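Local atomic coordinates of uncharacterized protein Q99UF4 (Staphylococcus aureus, PDB entry 3B2N), a protein that probably acts as a LuxR-family DNA-binding response regulator of transcription, its crystallised receiver domain having the CheY-like fold. Residues I110-L113 and V114-I117; A41-L44 and I45-Y48; G90-E93 and K94-N98; N13-R16 and Q17-Q21; P60-T63 and G64-L68. All blocks are in the same frame, centred on the assembly; numbering follows the deposited sequence.

Interaction 1. Residues I110-L113 and V114-I117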
loop_
_atom_site.group_PDB
_atom_site.type_symbol
_atom_site.label_atom_id
_atom_site.label_comp_id
_atom_site.label_asym_id
_atom_site.label_seq_id
_atom_site.Cartn_x
_atom_site.Cartn_y
_atom_site.Cartn_z
ATOM N N ILE A 110 -12.440 -3.562 -3.313
ATOM C CA ILE A 110 -11.801 -3.615 -1.993
ATOM C C ILE A 110 -11.857 -5.055 -1.399
ATOM O O ILE A 110 -10.869 -5.538 -0.820
ATOM C CB ILE A 110 -12.318 -2.463 -1.031
ATOM C CG1 ILE A 110 -11.740 -1.121 -1.529
ATOM C CG2 ILE A 110 -11.945 -2.762 0.474
ATOM C CD1 ILE A 110 -12.230 0.151 -0.824
ATOM N N GLU A 111 -12.949 -5.753 -1.634
ATOM C CA GLU A 111 -13.076 -7.199 -1.291
ATOM C C GLU A 111 -11.943 -8.026 -1.892
ATOM O O GLU A 111 -11.324 -8.832 -1.199
ATOM C CB GLU A 111 -14.375 -7.812 -1.849
ATOM C CG GLU A 111 -15.646 -7.343 -1.227
ATOM C CD GLU A 111 -16.207 -6.025 -1.826
ATOM O OE1 GLU A 111 -15.439 -5.102 -2.263
ATOM O OE2 GLU A 111 -17.462 -5.923 -1.841
ATOM N N GLU A 112 -11.693 -7.861 -3.198
ATOM C CA GLU A 112 -10.532 -8.538 -3.853
ATOM C C GLU A 112 -9.186 -8.063 -3.273
ATOM O O GLU A 112 -8.264 -8.840 -3.025
ATOM C CB GLU A 112 -10.618 -8.328 -5.361
ATOM C CG GLU A 112 -11.870 -9.045 -5.946
ATOM C CD GLU A 112 -12.195 -8.683 -7.399
ATOM O OE1 GLU A 112 -12.012 -7.521 -7.809
ATOM O OE2 GLU A 112 -12.653 -9.581 -8.142
ATOM N N LEU A 113 -9.098 -6.770 -3.002
ATOM C CA LEU A 113 -7.878 -6.266 -2.400
ATOM C C LEU A 113 -7.640 -6.932 -1.028
ATOM O O LEU A 113 -6.522 -7.350 -0.727
ATOM C CB LEU A 113 -7.915 -4.725 -2.320
ATOM C CG LEU A 113 -6.877 -4.065 -1.416
ATOM C CD1 LEU A 113 -5.534 -4.310 -2.000
ATOM C CD2 LEU A 113 -7.145 -2.570 -1.228
ATOM N N VAL A 114 -8.689 -7.051 -0.212
ATOM C CA VAL A 114 -8.596 -7.744 1.082
ATOM C C VAL A 114 -8.165 -9.212 0.906
ATOM O O VAL A 114 -7.269 -9.665 1.592
ATOM C CB VAL A 114 -9.910 -7.606 1.945
ATOM C CG1 VAL A 114 -9.981 -8.671 3.063
ATOM C CG2 VAL A 114 -10.066 -6.137 2.499
ATOM N N GLU A 115 -8.763 -9.933 -0.029
ATOM C CA GLU A 115 -8.297 -11.302 -0.319
ATOM C C GLU A 115 -6.806 -11.300 -0.638
ATOM O O GLU A 115 -6.056 -12.160 -0.142
ATOM C CB GLU A 115 -9.005 -11.875 -1.543
ATOM C CG GLU A 115 -10.481 -12.092 -1.456
ATOM C CD GLU A 115 -10.983 -12.835 -2.696
ATOM O OE1 GLU A 115 -12.097 -12.509 -3.200
ATOM O OE2 GLU A 115 -10.227 -13.729 -3.169
ATOM N N THR A 116 -6.373 -10.329 -1.460
ATOM C CA THR A 116 -4.972 -10.235 -1.826
ATOM C C THR A 116 -4.042 -9.979 -0.636
ATOM O O THR A 116 -3.014 -10.635 -0.495
ATOM C CB THR A 116 -4.753 -9.184 -2.931
ATOM O OG1 THR A 116 -5.522 -9.574 -4.093
ATOM C CG2 THR A 116 -3.294 -9.104 -3.262
ATOM N N ILE A 117 -4.422 -9.063 0.239
ATOM C CA ILE A 117 -3.660 -8.813 1.444
ATOM C C ILE A 117 -3.575 -10.098 2.289
ATOM O O ILE A 117 -2.483 -10.478 2.774
ATOM C CB ILE A 117 -4.329 -7.718 2.263
ATOM C CG1 ILE A 117 -4.345 -6.379 1.497
ATOM C CG2 ILE A 117 -3.706 -7.592 3.612
ATOM C CD1 ILE A 117 -5.323 -5.372 2.104
#
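Helix 110-121, the last helix of the receiver domain, carries this contact in its first two turns, where Thr116 folds back on Glu112 and Ile117 on Leu113. Thr116 OG1 donates to Glu112 O at 3.0 Å, and Thr116 N reaches the same oxygen at 2.9 Å, so one carbonyl takes two bonds from one residue. A chi1 of -60° sets OG1 beside the backbone N and over the preceding turn. The hydroxyl lies above the Glu112 carbonyl plane, 38° out of it and so not on a lone pair. A threonine suits this place because its hydroxyl is used up by the helix itself, leaving a side chain that can lean on Ala102 and Val104 of strand 102-105. In the CheY-like fold such a helix packs on a parallel sheet, and the inward row here is apolar: Leu113 CG meets Ile117 CD1 at 4.1 Å, the two branched chains slanting across each other, and both touch Ile81 of strand 79-84. Val114, near Ile110 through their CG2 methyls (4.4 Å), turns to Phe29 and His26. Glutamates line the outer side. Glu112 has its carboxylate bonded back to Ser109 N, while Glu112 OE2 and Glu115 OE1 stay 5.8 Å apart.

Interaction 2. Residues A41-L44 and I45-Y48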
loop_
_atom_site.group_PDB
_atom_site.type_symbol
_atom_site.label_atom_id
_atom_site.label_comp_id
_atom_site.label_asym_id
_atom_site.label_seq_id
_atom_site.Cartn_x
_atom_site.Cartn_y
_atom_site.Cartn_z
ATOM N N ALA A 41 3.959 9.008 4.424
ATOM C CA ALA A 41 3.846 7.555 4.576
ATOM C C ALA A 41 5.164 6.924 5.065
ATOM O O ALA A 41 5.154 6.138 5.992
ATOM C CB ALA A 41 3.408 6.893 3.256
ATOM N N MET A 42 6.283 7.261 4.438
ATOM C CA MET A 42 7.573 6.656 4.799
ATOM C C MET A 42 7.905 6.917 6.262
ATOM O O MET A 42 8.357 6.016 6.949
ATOM C CB MET A 42 8.696 7.155 3.878
ATOM C CG MET A 42 10.050 6.347 3.907
ATOM S SD MET A 42 9.900 4.580 3.447
ATOM C CE MET A 42 10.295 3.773 5.005
ATOM N N LYS A 43 7.637 8.147 6.733
ATOM C CA LYS A 43 7.839 8.499 8.126
ATOM C C LYS A 43 6.886 7.728 9.048
ATOM O O LYS A 43 7.315 7.166 10.045
ATOM C CB LYS A 43 7.729 10.026 8.370
ATOM C CG LYS A 43 8.682 10.968 7.573
ATOM C CD LYS A 43 10.107 10.428 7.265
ATOM C CE LYS A 43 11.013 10.181 8.509
ATOM N NZ LYS A 43 11.862 11.347 8.977
ATOM N N LEU A 44 5.602 7.694 8.708
ATOM C CA LEU A 44 4.619 6.898 9.458
ATOM C C LEU A 44 5.033 5.418 9.524
ATOM O O LEU A 44 5.000 4.803 10.580
ATOM C CB LEU A 44 3.226 7.041 8.834
ATOM C CG LEU A 44 2.635 8.438 8.974
ATOM C CD1 LEU A 44 1.601 8.718 7.907
ATOM C CD2 LEU A 44 2.047 8.599 10.359
ATOM N N ILE A 45 5.428 4.862 8.394
ATOM C CA ILE A 45 5.897 3.477 8.339
ATOM C C ILE A 45 7.055 3.207 9.320
ATOM O O ILE A 45 7.018 2.241 10.080
ATOM C CB ILE A 45 6.257 3.094 6.872
ATOM C CG1 ILE A 45 4.990 3.048 6.003
ATOM C CG2 ILE A 45 7.012 1.754 6.762
ATOM C CD1 ILE A 45 5.292 3.087 4.494
ATOM N N GLU A 46 8.071 4.065 9.323
ATOM C CA GLU A 46 9.191 3.892 10.264
ATOM C C GLU A 46 8.759 4.102 11.723
ATOM O O GLU A 46 9.194 3.378 12.609
ATOM C CB GLU A 46 10.377 4.799 9.913
ATOM C CG GLU A 46 11.032 4.434 8.610
ATOM C CD GLU A 46 12.003 5.492 8.114
ATOM O OE1 GLU A 46 13.030 5.095 7.508
ATOM O OE2 GLU A 46 11.747 6.711 8.328
ATOM N N GLU A 47 7.897 5.082 11.961
ATOM C CA GLU A 47 7.348 5.291 13.287
ATOM C C GLU A 47 6.532 4.083 13.782
ATOM O O GLU A 47 6.757 3.626 14.914
ATOM C CB GLU A 47 6.503 6.573 13.356
ATOM C CG GLU A 47 5.955 6.895 14.751
ATOM C CD GLU A 47 4.802 7.912 14.744
ATOM O OE1 GLU A 47 4.299 8.245 15.844
ATOM O OE2 GLU A 47 4.393 8.387 13.656
ATOM N N TYR A 48 5.600 3.576 12.957
ATOM C CA TYR A 48 4.607 2.580 13.436
ATOM C C TYR A 48 4.923 1.106 13.144
ATOM O O TYR A 48 4.299 0.222 13.739
ATOM C CB TYR A 48 3.196 2.877 12.913
ATOM C CG TYR A 48 2.536 4.087 13.512
ATOM C CD1 TYR A 48 1.985 4.042 14.801
ATOM C CD2 TYR A 48 2.442 5.287 12.783
ATOM C CE1 TYR A 48 1.373 5.170 15.357
ATOM C CE2 TYR A 48 1.849 6.410 13.312
ATOM C CZ TYR A 48 1.301 6.356 14.603
ATOM O OH TYR A 48 0.692 7.477 15.139
#
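Ile45 sits one turn beyond Ala41, and its N-H binds Ala41 O at 2.7 Å. With chi1 at -68°, CG1 stands beside the backbone N and is laid against that carbonyl, CG1 to Ala41 O being 3.1 Å. Small Ala41 touches Ala9 and Thr35, consistent with a close approach to strands 4-9 and 29-35, whereas the branched Ile45 reaches Ile7 and Val67.

Glu46 follows, its extended chain running across Met42. The bent methionine brings its methyl CE to 3.7 Å from Glu46 CG, so a flexible apolar group packs on the aliphatic part of an acid whose OE1 forms a salt bridge with Lys74. Lys43 curls toward the other oxygen, but Lys43 NZ and Glu46 OE2 remain 4.7 Å apart, probably a weak attraction without contact; the methylene CE comes nearer.

Glu47 holds Lys43 O through its backbone, and its carboxyl carbon CD lies 3.6 Å above one face of the Tyr48 ring, toward the rim.

Tyr48 closes the helix. Its ring runs alongside Leu44 in the same direction, and Leu44 CD2 meets the ring edge in plane at Tyr48 CE2, 3.7 Å away. Leu44 O receives Tyr48 N at 2.7 Å and also lies near the ring plane. Leucine and tyrosine both rest on Ile7, the tyrosine offering a broad apolar surface at an exposed helix end. Such an amphipathic helix, apolar toward the sheet and charged outward, is typical of the doubly wound alpha/beta fold of CheY-like receiver domains.

Interaction 3. Residues G90-E93 and K94-N98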
loop_
_atom_site.group_PDB
_atom_site.type_symbol
_atom_site.label_atom_id
_atom_site.label_comp_id
_atom_site.label_asym_id
_atom_site.label_seq_id
_atom_site.Cartn_x
_atom_site.Cartn_y
_atom_site.Cartn_z
ATOM N N GLY A 90 5.492 -0.001 -17.787
ATOM C CA GLY A 90 6.644 0.494 -17.036
ATOM C C GLY A 90 6.473 0.408 -15.525
ATOM O O GLY A 90 7.415 0.037 -14.811
ATOM N N TYR A 91 5.271 0.735 -15.035
ATOM C CA TYR A 91 5.023 0.787 -13.600
ATOM C C TYR A 91 4.996 -0.595 -12.961
ATOM O O TYR A 91 5.456 -0.784 -11.840
ATOM C CB TYR A 91 3.716 1.512 -13.289
ATOM C CG TYR A 91 3.732 2.987 -13.594
ATOM C CD1 TYR A 91 4.356 3.889 -12.740
ATOM C CD2 TYR A 91 3.111 3.485 -14.741
ATOM C CE1 TYR A 91 4.372 5.259 -13.008
ATOM C CE2 TYR A 91 3.121 4.857 -15.029
ATOM C CZ TYR A 91 3.748 5.736 -14.148
ATOM O OH TYR A 91 3.743 7.086 -14.430
ATOM N N PHE A 92 4.410 -1.555 -13.655
ATOM C CA PHE A 92 4.349 -2.873 -13.117
ATOM C C PHE A 92 5.770 -3.496 -13.063
ATOM O O PHE A 92 6.127 -4.177 -12.107
ATOM C CB PHE A 92 3.430 -3.735 -13.978
ATOM C CG PHE A 92 3.334 -5.150 -13.511
ATOM C CD1 PHE A 92 2.868 -5.445 -12.242
ATOM C CD2 PHE A 92 3.759 -6.189 -14.319
ATOM C CE1 PHE A 92 2.767 -6.756 -11.785
ATOM C CE2 PHE A 92 3.677 -7.512 -13.866
ATOM C CZ PHE A 92 3.162 -7.782 -12.589
ATOM N N GLU A 93 6.559 -3.264 -14.094
ATOM C CA GLU A 93 7.913 -3.776 -14.095
ATOM C C GLU A 93 8.734 -3.134 -12.970
ATOM O O GLU A 93 9.562 -3.815 -12.360
ATOM C CB GLU A 93 8.591 -3.534 -15.461
ATOM C CG GLU A 93 7.834 -4.122 -16.614
ATOM C CD GLU A 93 8.264 -3.545 -17.969
ATOM O OE1 GLU A 93 7.472 -3.692 -18.933
ATOM O OE2 GLU A 93 9.381 -2.963 -18.095
ATOM N N LYS A 94 8.531 -1.837 -12.707
ATOM C CA LYS A 94 9.264 -1.152 -11.613
ATOM C C LYS A 94 8.857 -1.726 -10.234
ATOM O O LYS A 94 9.676 -1.883 -9.356
ATOM C CB LYS A 94 9.066 0.376 -11.642
ATOM C CG LYS A 94 10.179 1.164 -12.287
ATOM C CD LYS A 94 9.840 2.645 -12.296
ATOM C CE LYS A 94 9.456 3.109 -13.719
ATOM N NZ LYS A 94 8.355 4.153 -13.788
ATOM N N ALA A 95 7.596 -2.073 -10.073
ATOM C CA ALA A 95 7.118 -2.672 -8.808
ATOM C C ALA A 95 7.747 -4.051 -8.624
ATOM O O ALA A 95 8.183 -4.380 -7.542
ATOM C CB ALA A 95 5.624 -2.787 -8.834
ATOM N N VAL A 96 7.826 -4.829 -9.710
ATOM C CA VAL A 96 8.279 -6.212 -9.639
ATOM C C VAL A 96 9.772 -6.207 -9.308
ATOM O O VAL A 96 10.197 -6.881 -8.382
ATOM C CB VAL A 96 7.981 -6.961 -10.950
ATOM C CG1 VAL A 96 8.714 -8.338 -11.020
ATOM C CG2 VAL A 96 6.422 -7.137 -11.105
ATOM N N VAL A 97 10.548 -5.407 -10.030
ATOM C CA VAL A 97 12.011 -5.358 -9.854
ATOM C C VAL A 97 12.323 -4.932 -8.397
ATOM O O VAL A 97 13.297 -5.372 -7.814
ATOM C CB VAL A 97 12.742 -4.473 -10.917
ATOM C CG1 VAL A 97 12.488 -2.972 -10.712
ATOM C CG2 VAL A 97 14.257 -4.671 -10.814
ATOM N N ASN A 98 11.441 -4.124 -7.810
ATOM C CA ASN A 98 11.596 -3.687 -6.419
ATOM C C ASN A 98 10.980 -4.601 -5.402
ATOM O O ASN A 98 10.766 -4.187 -4.278
ATOM C CB ASN A 98 11.013 -2.285 -6.276
ATOM C CG ASN A 98 12.002 -1.232 -6.743
ATOM O OD1 ASN A 98 13.000 -0.998 -6.072
ATOM N ND2 ASN A 98 11.759 -0.630 -7.909
#
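Val96 sets its CG2 methyl over one face of the Phe92 ring, one helical turn back, a CH-pi contact with CG2 3.8 Å from the ring centroid and 17° off the normal. Phe92 CG is turned away from its own N (chi1 178°), which swings the ring forward along the helix, while Val96 CG2 lies beside its backbone N and points back to meet it. The methyl also sits 3.1 Å from Phe92 O. A beta-branched valine suits the spot, since one methyl can face the ring without a long chain.

On another side, Lys94 runs beside Tyr91, with Lys94 NZ 4.1 Å from Tyr91 CD1 and oblique to the ring. Asn98, just past the last helical residue, turns back on the helix: its ND2 binds Lys94 O at 2.8 Å, and its own N reaches that oxygen at 3.2 Å from the opposite face of the carbonyl plane. An asparagine is apt here, its amide being short.

Further out, Tyr103 meets the Phe92 ring edge-to-face, and Ala95, small and buried, lies against Tyr103 and Leu65. The helix forms the crossover of the beta-alpha-beta unit 79-84, 89-97, 102-105, characteristic of the receiver fold.

Interaction 4. Residues N13-R16 and Q17-Q21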
loop_
_atom_site.group_PDB
_atom_site.type_symbol
_atom_site.label_atom_id
_atom_site.label_comp_id
_atom_site.label_asym_id
_atom_site.label_seq_id
_atom_site.Cartn_x
_atom_site.Cartn_y
_atom_site.Cartn_z
ATOM N N ASN A 13 -8.370 11.502 -1.804
ATOM C CA ASN A 13 -9.044 11.482 -0.500
ATOM C C ASN A 13 -10.312 10.576 -0.485
ATOM O O ASN A 13 -10.495 9.766 0.415
ATOM C CB ASN A 13 -9.398 12.928 -0.061
ATOM C CG ASN A 13 -8.152 13.857 0.138
ATOM O OD1 ASN A 13 -7.003 13.407 0.337
ATOM N ND2 ASN A 13 -8.404 15.173 0.101
ATOM N N MET A 14 -11.197 10.741 -1.466
ATOM C CA MET A 14 -12.435 9.941 -1.462
ATOM C C MET A 14 -12.131 8.428 -1.360
ATOM O O MET A 14 -12.686 7.727 -0.475
ATOM C CB MET A 14 -13.352 10.267 -2.661
ATOM C CG MET A 14 -14.763 9.606 -2.534
ATOM S SD MET A 14 -16.009 10.025 -3.795
ATOM C CE MET A 14 -16.426 11.680 -3.223
ATOM N N LEU A 15 -11.241 7.927 -2.225
ATOM C CA LEU A 15 -10.938 6.507 -2.224
ATOM C C LEU A 15 -10.156 6.140 -0.949
ATOM O O LEU A 15 -10.393 5.066 -0.345
ATOM C CB LEU A 15 -10.123 6.086 -3.479
ATOM C CG LEU A 15 -9.602 4.625 -3.506
ATOM C CD1 LEU A 15 -10.815 3.678 -3.511
ATOM C CD2 LEU A 15 -8.783 4.446 -4.788
ATOM N N ARG A 16 -9.237 7.028 -0.518
ATOM C CA ARG A 16 -8.446 6.714 0.636
ATOM C C ARG A 16 -9.367 6.497 1.897
ATOM O O ARG A 16 -9.229 5.525 2.614
ATOM C CB ARG A 16 -7.441 7.826 0.961
ATOM C CG ARG A 16 -6.497 7.370 2.101
ATOM C CD ARG A 16 -5.263 8.233 2.355
ATOM N NE ARG A 16 -5.628 9.494 2.972
ATOM C CZ ARG A 16 -5.868 10.617 2.296
ATOM N NH1 ARG A 16 -5.782 10.680 0.929
ATOM N NH2 ARG A 16 -6.180 11.694 2.999
ATOM N N GLN A 17 -10.249 7.446 2.167
ATOM C CA GLN A 17 -11.151 7.308 3.296
ATOM C C GLN A 17 -12.036 6.072 3.133
ATOM O O GLN A 17 -12.335 5.406 4.108
ATOM C CB GLN A 17 -12.026 8.573 3.485
ATOM C CG GLN A 17 -11.234 9.844 3.867
ATOM C CD GLN A 17 -9.919 9.566 4.644
ATOM O OE1 GLN A 17 -9.915 8.951 5.754
ATOM N NE2 GLN A 17 -8.802 10.027 4.064
ATOM N N ALA A 18 -12.441 5.770 1.895
ATOM C CA ALA A 18 -13.239 4.560 1.633
ATOM C C ALA A 18 -12.440 3.300 1.978
ATOM O O ALA A 18 -12.989 2.337 2.562
ATOM C CB ALA A 18 -13.731 4.498 0.163
ATOM N N MET A 19 -11.153 3.277 1.619
ATOM C CA MET A 19 -10.359 2.103 1.939
ATOM C C MET A 19 -10.161 1.941 3.462
ATOM O O MET A 19 -10.157 0.842 3.969
ATOM C CB MET A 19 -8.969 2.215 1.279
ATOM C CG MET A 19 -8.969 2.222 -0.302
ATOM S SD MET A 19 -7.327 2.715 -1.075
ATOM C CE MET A 19 -6.615 1.131 -1.030
ATOM N N VAL A 20 -9.900 3.039 4.157
ATOM C CA VAL A 20 -9.704 3.012 5.608
ATOM C C VAL A 20 -10.929 2.384 6.231
ATOM O O VAL A 20 -10.792 1.457 7.034
ATOM C CB VAL A 20 -9.505 4.410 6.187
ATOM C CG1 VAL A 20 -9.715 4.431 7.757
ATOM C CG2 VAL A 20 -8.177 5.020 5.760
ATOM N N GLN A 21 -12.125 2.832 5.823
ATOM C CA GLN A 21 -13.347 2.271 6.435
ATOM C C GLN A 21 -13.676 0.858 5.993
ATOM O O GLN A 21 -14.054 0.010 6.835
ATOM C CB GLN A 21 -14.554 3.196 6.250
ATOM C CG GLN A 21 -14.336 4.525 7.012
ATOM C CD GLN A 21 -15.438 5.526 6.719
ATOM O OE1 GLN A 21 -16.117 5.452 5.683
ATOM N NE2 GLN A 21 -15.659 6.430 7.651
#
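Arg16 and Gln17 travel together and make the dense part of this contact. Gln17 NE2 rests over one face of the Arg16 guanidinium, 3.5 Å from Arg16 CZ, with the amide and guanidinium planes 82° apart. The nitrogens that face each other are all donors, so no hydrogen bond joins them; what they share is Asp34, salt-bridged to Arg16 NE and weakly hydrogen-bonded to Gln17 NE2. In one of the two conformers of Asn13, the guanidinium also grips Asn13 OD1 end-on, NH1 at 3.0 Å and NH2 at 3.3 Å. Its NH1 has a further acceptor in Glu10 O. Arginine suits this buried place because its flat, many-pronged head can serve several acceptors, and a bend at chi3 (72°) folds it toward Asn13.

Leu15 and Met19 form a second close pair, Leu15 CG meeting the sulfur Met19 SD at 3.8 Å. By contrast, Met14 is exposed and its side chain stays clear of the following turn, which it meets through its carbonyl, bonded to Ala18 N.

The helix is the crossover between strands 4-9 and 29-35; Arg16 ties it to the latter through Asp34, and Met19 packs on Ile110 and Leu113 of helix 110-121.

Interaction 5. Residues P60-T63 and G64-L68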
loop_
_atom_site.group_PDB
_atom_site.type_symbol
_atom_site.label_atom_id
_atom_site.label_comp_id
_atom_site.label_asym_id
_atom_site.label_seq_id
_atom_site.Cartn_x
_atom_site.Cartn_y
_atom_site.Cartn_z
ATOM N N PRO A 60 2.505 12.951 -4.075
ATOM C CA PRO A 60 3.541 13.975 -3.831
ATOM C C PRO A 60 4.558 13.472 -2.797
ATOM O O PRO A 60 4.258 12.512 -2.094
ATOM C CB PRO A 60 2.729 15.182 -3.303
ATOM C CG PRO A 60 1.389 14.580 -2.785
ATOM C CD PRO A 60 1.155 13.349 -3.620
ATOM N N GLY A 61 5.745 14.079 -2.723
ATOM C CA GLY A 61 6.741 13.718 -1.705
ATOM C C GLY A 61 7.601 12.531 -2.137
ATOM O O GLY A 61 8.783 12.702 -2.426
ATOM N N MET A 62 6.992 11.347 -2.178
ATOM C CA MET A 62 7.600 10.114 -2.678
ATOM C C MET A 62 6.474 9.327 -3.338
ATOM O O MET A 62 5.374 9.272 -2.797
ATOM C CB MET A 62 8.175 9.267 -1.512
ATOM C CG MET A 62 9.547 9.796 -0.928
ATOM S SD MET A 62 10.124 8.865 0.553
ATOM C CE MET A 62 10.753 7.380 -0.225
ATOM N N THR A 63 6.735 8.734 -4.509
ATOM C CA THR A 63 5.791 7.848 -5.160
ATOM C C THR A 63 5.789 6.584 -4.347
ATOM O O THR A 63 6.711 6.352 -3.531
ATOM C CB THR A 63 6.243 7.484 -6.597
ATOM O OG1 THR A 63 7.430 6.684 -6.522
ATOM C CG2 THR A 63 6.510 8.803 -7.487
ATOM N N GLY A 64 4.768 5.758 -4.551
ATOM C CA GLY A 64 4.685 4.450 -3.894
ATOM C C GLY A 64 5.865 3.551 -4.233
ATOM O O GLY A 64 6.333 2.745 -3.389
ATOM N N LEU A 65 6.368 3.694 -5.459
ATOM C CA LEU A 65 7.520 2.923 -5.908
ATOM C C LEU A 65 8.817 3.330 -5.200
ATOM O O LEU A 65 9.622 2.466 -4.858
ATOM C CB LEU A 65 7.671 3.017 -7.438
ATOM C CG LEU A 65 6.585 2.416 -8.375
ATOM C CD1 LEU A 65 6.778 2.886 -9.863
ATOM C CD2 LEU A 65 6.518 0.866 -8.281
ATOM N N GLU A 66 9.040 4.627 -5.007
ATOM C CA GLU A 66 10.140 5.096 -4.145
ATOM C C GLU A 66 9.991 4.652 -2.665
ATOM O O GLU A 66 10.961 4.326 -2.008
ATOM C CB GLU A 66 10.247 6.612 -4.225
ATOM C CG GLU A 66 10.629 7.087 -5.607
ATOM C CD GLU A 66 10.465 8.575 -5.799
ATOM O OE1 GLU A 66 9.461 9.193 -5.347
ATOM O OE2 GLU A 66 11.368 9.143 -6.445
ATOM N N VAL A 67 8.776 4.676 -2.138
ATOM C CA VAL A 67 8.540 4.173 -0.780
ATOM C C VAL A 67 8.858 2.651 -0.736
ATOM O O VAL A 67 9.561 2.193 0.147
ATOM C CB VAL A 67 7.092 4.435 -0.316
ATOM C CG1 VAL A 67 6.791 3.749 1.046
ATOM C CG2 VAL A 67 6.812 5.968 -0.211
ATOM N N LEU A 68 8.337 1.879 -1.690
ATOM C CA LEU A 68 8.649 0.445 -1.773
ATOM C C LEU A 68 10.160 0.240 -1.836
ATOM O O LEU A 68 10.716 -0.566 -1.073
ATOM C CB LEU A 68 7.963 -0.183 -3.008
ATOM C CG LEU A 68 8.503 -1.541 -3.521
ATOM C CD1 LEU A 68 8.248 -2.637 -2.483
ATOM C CD2 LEU A 68 7.803 -1.900 -4.808
#
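A chi1 of 67° places Thr63 OG1 between its own backbone N and carbonyl carbon, aimed at the first turn of helix 64-73, and there Glu66 N donates to it at 3.0 Å, nearly straight at 173°. Glu66 answers with an extended chain whose CG lies beside its own N (chi1 -65°), bringing its carboxylate back over the start of the helix. Thr63 N donates a hydrogen bond to Glu66 OE1 at 2.9 Å, meeting the anti lone pair. These two reciprocal bonds make a capping box, with Thr63 as N-cap: each side chain satisfies a backbone N-H of the other residue. Glu66 N has no earlier helical turn to supply its acceptor, and Thr63 OG1 does so instead. Threonine suits it by its short hydroxyl, glutamate by its longer reach, and the negative charge probably gains from the helix dipole.

The box opens the helix that follows strand 52-55 in the receiver fold. Beneath the cap, Thr63 O accepts Val67 N at 3.0 Å, and Met62 CB touches Val67 CG2 at 3.8 Å. Met62 swings its CE to 3.5 Å from Glu66 O. Both Met62 and Val67 pack against Met42, while Leu65 leans on Tyr91 and Ala95.

Four of the contacts lie within helices and interaction 5 caps the start of one; they join in two groups. Interaction 5 is the hub of one: it touches interaction 2 through Ile45 CD1 and Val67 CG1, 3.8 Å apart, and interaction 3 through Lys94 CB and Leu65 CD1, also 3.8 Å. The other group pairs interactions 1 and 4, where Leu113 CD2 meets Met19 CE at 3.7 Å. Interactions 1 and 2 lie on opposite sides of the chain's centre, their own centres about 23 Å apart. The bound sodium ion, at Lys24 and Gly27, is about 8 Å from the side chain of Val114 in interaction 1 and about 12 Å from that of Val20 in interaction 4.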